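Local coordinates for protein (R)-S-adenosyl-L-methionine hydrolase (PDB 2CW5) that hydrolyses S-adenosyl-L-methionine to adenosine and L-methionine, working as a homotrimer and lacking chlorinase and fluorinase activity, at residues 106-110 / 150-154; 1-5 / 145-149. All coordinates share one frame; numbering follows the deposited sequence.

From the N terminus the chain passes through 1-5 into strand 4-8, and much later through 106-110 on strand 107-110. Helix 133-147 follows, and its last turn and exit, 145-149, run straight into 150-154, which holds the 3-10 turn 151-153. Contact 2 therefore closes a long loop from the first residues to the end of the helix, and contact 1 a shorter one of 39 intervening residues; because their segments alternate, the two loops cross. Both reach the same mixed sheet, contact 2 at strand 4-8 and contact 1 at strand 107-110. They touch each other where Leu154 and Pro151 pack on Leu145.

Contact 1. Residues 106-110 / 150-154; sequences RRAFL and PPEGL
A short 3-10 turn, 151-153, packs on strand 107-110 of the mixed sheet, and Phe109 carries the contact against Pro151 and Glu152. One face of the Phe109 ring takes the turn: the carbonyl carbon of Pro151 stands over the ring centre, while the Glu152 N lies nearer the rim, 3.8 Å from Phe109 CE1. The same ring atom, Phe109 CE1, is 3.7 Å from Glu152 CA. Pro151 CB makes the closest approach, 3.4 Å from Phe109 CE2. CG of Phe109 is anti to its carbonyl carbon (chi1 -62°), which carries the ring out from the strand to the turn. Arg107, two residues earlier on the strand, reaches past the ring; Phe109 CZ lies over one face of its guanidinium, offset toward the rim, and Arg107 NH2 comes 3.7 Å from Pro151 CG, the two side chains crossing at about a right angle. Arg107 NH1 and Glu152 OE1, of opposite charge, remain 4.2 Å apart, too far for a salt bridge. A serine in place of Phe109 would probably open a gap under Pro151 and Glu152 and deprive the Arg107 guanidinium of the ring beside it. Within the turn, Leu154 N bonds Pro151 O at 2.8 Å. Arg106 and Arg107 form a classic beta bulge opposite Leu83 of strand 79-83. Strand 157-158 borders the other edge of strand 107-110, and Leu154 reaches back to Ala141 and His144 of helix 133-147.

Contact 2. Residues 1-5 / 145-149; sequences MRPVY and LALGL
Arg2 and Ala146 are joined by a nearly straight hydrogen bond: Arg2 N donates to Ala146 O at 3.1 Å with an N-H...O angle of 173°, in the carbonyl plane and on a lone pair. The selenomethionine Met1 lies beside the same carbonyl, its CB 3.2 Å from Ala146 O, and then runs alongside Leu147, both side chains pointing the same way, with Met1 SE 3.7 Å from Leu147 CD2. Farther along the segment, Val4 CG2 meets Ala146 CB at 3.6 Å. The Arg2 side chain, bent at chi2 (136°), brings NH1 to 3.3 Å from Gly148 CA. Leu145 O lies at the guanidinium edge, in its plane, 3.7 Å from Arg2 NH1 without a hydrogen bond; Gly148 N bonds the same oxygen at 2.9 Å, one of two bonds back into the last turn that, with the positive phi of Gly148 (102°), make a Schellman motif. The contact joins the N-terminal residues leading into strand 4-8, and Val4 at its start, to the C-terminal end of helix 133-147. Strands 34-37 and 64-68 flank strand 4-8 in the mixed sheet, while Leu145 packs on Thr87 and Val89 of strand 87-89.

Contact 1. Residues 106-110 / 150-154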
# COMPACT_ATOMS: atom_id res chain seq x y z
N ARG C 106 -15.42 12.47 25.98
CA ARG C 106 -16.35 12.65 27.08
C ARG C 106 -16.67 11.30 27.71
O ARG C 106 -16.91 11.20 28.91
CB ARG C 106 -17.64 13.31 26.58
CG ARG C 106 -17.44 14.69 25.99
CD ARG C 106 -17.29 15.75 27.08
NE ARG C 106 -18.55 15.97 27.79
CZ ARG C 106 -18.72 16.85 28.77
NH1 ARG C 106 -17.71 17.62 29.15
NH2 ARG C 106 -19.90 16.97 29.35
N ARG C 107 -16.67 10.25 26.89
CA ARG C 107 -16.95 8.89 27.36
C ARG C 107 -16.03 7.87 26.71
O ARG C 107 -15.58 8.06 25.59
CB ARG C 107 -18.41 8.52 27.08
CG ARG C 107 -19.42 9.29 27.89
CD ARG C 107 -20.80 8.67 27.78
NE ARG C 107 -21.34 8.75 26.42
CZ ARG C 107 -22.41 8.07 26.01
NH1 ARG C 107 -23.05 7.26 26.84
NH2 ARG C 107 -22.84 8.21 24.76
N ALA C 108 -15.75 6.78 27.43
CA ALA C 108 -14.90 5.71 26.93
C ALA C 108 -15.53 4.38 27.29
O ALA C 108 -16.24 4.27 28.30
CB ALA C 108 -13.51 5.81 27.54
N PHE C 109 -15.28 3.35 26.48
CA PHE C 109 -15.85 2.03 26.70
C PHE C 109 -14.85 0.91 26.41
O PHE C 109 -14.02 1.02 25.51
CB PHE C 109 -17.06 1.83 25.79
CG PHE C 109 -18.18 2.80 26.05
CD1 PHE C 109 -19.22 2.47 26.91
CD2 PHE C 109 -18.20 4.05 25.43
CE1 PHE C 109 -20.26 3.36 27.16
CE2 PHE C 109 -19.23 4.95 25.67
CZ PHE C 109 -20.26 4.61 26.54
N LEU C 110 -14.95 -0.17 27.18
CA LEU C 110 -14.10 -1.34 26.97
C LEU C 110 -14.71 -2.09 25.80
O LEU C 110 -15.93 -2.21 25.72
CB LEU C 110 -14.10 -2.24 28.21
CG LEU C 110 -12.81 -2.30 29.03
CD1 LEU C 110 -11.70 -2.94 28.20
CD2 LEU C 110 -12.42 -0.90 29.48
N PRO C 150 -25.55 2.33 19.71
CA PRO C 150 -25.07 2.87 20.99
C PRO C 150 -23.73 2.32 21.47
O PRO C 150 -23.48 1.12 21.40
CB PRO C 150 -26.21 2.53 21.95
CG PRO C 150 -26.74 1.26 21.39
CD PRO C 150 -26.80 1.57 19.91
N PRO C 151 -22.86 3.21 21.96
CA PRO C 151 -21.53 2.81 22.45
C PRO C 151 -21.58 1.80 23.60
O PRO C 151 -20.75 0.90 23.67
CB PRO C 151 -20.89 4.14 22.84
CG PRO C 151 -22.06 4.98 23.23
CD PRO C 151 -23.06 4.66 22.15
N GLU C 152 -22.55 1.96 24.49
CA GLU C 152 -22.68 1.05 25.63
C GLU C 152 -22.89 -0.39 25.15
O GLU C 152 -22.75 -1.33 25.93
CB GLU C 152 -23.84 1.46 26.54
CG GLU C 152 -25.15 1.74 25.83
CD GLU C 152 -25.36 3.21 25.54
OE1 GLU C 152 -24.49 3.82 24.88
OE2 GLU C 152 -26.40 3.77 25.97
N GLY C 153 -23.22 -0.55 23.88
CA GLY C 153 -23.42 -1.88 23.33
C GLY C 153 -22.09 -2.57 23.04
O GLY C 153 -22.06 -3.75 22.71
N LEU C 154 -21.00 -1.83 23.18
CA LEU C 154 -19.66 -2.36 22.92
C LEU C 154 -19.06 -3.12 24.09
O LEU C 154 -18.39 -4.14 23.91
CB LEU C 154 -18.71 -1.23 22.54
CG LEU C 154 -19.02 -0.47 21.25
CD1 LEU C 154 -18.14 0.77 21.16
CD2 LEU C 154 -18.78 -1.40 20.06

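Contact 2. Residues 1-5 / 145-149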
# COMPACT_ATOMS: atom_id res chain seq x y z
N MSE C 1 -25.08 6.44 7.61
CA MSE C 1 -23.98 5.99 8.50
C MSE C 1 -22.85 7.01 8.62
O MSE C 1 -22.84 8.04 7.94
CB MSE C 1 -23.37 4.69 7.98
CG MSE C 1 -24.24 3.48 8.09
SE MSE C 1 -23.17 1.95 7.64
CE MSE C 1 -23.48 1.92 5.73
N ARG C 2 -21.90 6.70 9.48
CA ARG C 2 -20.74 7.55 9.70
C ARG C 2 -19.55 6.91 9.00
O ARG C 2 -19.38 5.69 9.04
CB ARG C 2 -20.46 7.68 11.20
CG ARG C 2 -21.48 8.54 11.92
CD ARG C 2 -21.92 7.93 13.23
NE ARG C 2 -23.01 8.70 13.84
CZ ARG C 2 -23.70 8.31 14.90
NH1 ARG C 2 -23.43 7.15 15.49
NH2 ARG C 2 -24.67 9.08 15.38
N PRO C 3 -18.72 7.73 8.33
CA PRO C 3 -17.56 7.16 7.64
C PRO C 3 -16.53 6.64 8.63
O PRO C 3 -16.47 7.07 9.78
CB PRO C 3 -17.04 8.34 6.83
CG PRO C 3 -17.38 9.51 7.71
CD PRO C 3 -18.78 9.19 8.15
N VAL C 4 -15.73 5.68 8.17
CA VAL C 4 -14.68 5.10 8.99
C VAL C 4 -13.30 5.43 8.42
O VAL C 4 -13.00 5.10 7.27
CB VAL C 4 -14.82 3.56 9.09
CG1 VAL C 4 -13.65 2.99 9.87
CG2 VAL C 4 -16.13 3.19 9.77
N TYR C 5 -12.48 6.09 9.22
CA TYR C 5 -11.12 6.44 8.81
C TYR C 5 -10.22 5.44 9.51
O TYR C 5 -10.31 5.24 10.73
CB TYR C 5 -10.82 7.88 9.21
CG TYR C 5 -11.51 8.86 8.28
CD1 TYR C 5 -10.90 9.30 7.11
CD2 TYR C 5 -12.82 9.28 8.54
CE1 TYR C 5 -11.57 10.13 6.20
CE2 TYR C 5 -13.50 10.12 7.63
CZ TYR C 5 -12.87 10.53 6.47
OH TYR C 5 -13.53 11.34 5.57
N LEU C 145 -20.22 1.15 15.68
CA LEU C 145 -20.32 2.60 15.80
C LEU C 145 -20.65 3.27 14.46
O LEU C 145 -21.41 4.24 14.43
CB LEU C 145 -19.01 3.17 16.35
CG LEU C 145 -18.73 2.76 17.80
CD1 LEU C 145 -17.30 3.13 18.19
CD2 LEU C 145 -19.76 3.45 18.71
N ALA C 146 -20.08 2.75 13.38
CA ALA C 146 -20.33 3.31 12.05
C ALA C 146 -21.81 3.19 11.69
O ALA C 146 -22.36 4.04 10.98
CB ALA C 146 -19.48 2.59 11.00
N LEU C 147 -22.46 2.13 12.17
CA LEU C 147 -23.88 1.90 11.90
C LEU C 147 -24.72 2.88 12.70
O LEU C 147 -25.87 3.15 12.36
CB LEU C 147 -24.27 0.47 12.26
CG LEU C 147 -23.82 -0.65 11.33
CD1 LEU C 147 -24.11 -2.00 11.98
CD2 LEU C 147 -24.53 -0.53 9.99
N GLY C 148 -24.15 3.41 13.78
CA GLY C 148 -24.88 4.35 14.61
C GLY C 148 -25.43 3.71 15.88
O GLY C 148 -26.18 4.34 16.61
N LEU C 149 -25.04 2.47 16.13
CA LEU C 149 -25.49 1.76 17.33
C LEU C 149 -24.84 2.35 18.58
O LEU C 149 -23.70 2.80 18.54
CB LEU C 149 -25.17 0.27 17.19
CG LEU C 149 -25.92 -0.44 16.06
CD1 LEU C 149 -25.41 -1.86 15.89
CD2 LEU C 149 -27.41 -0.45 16.37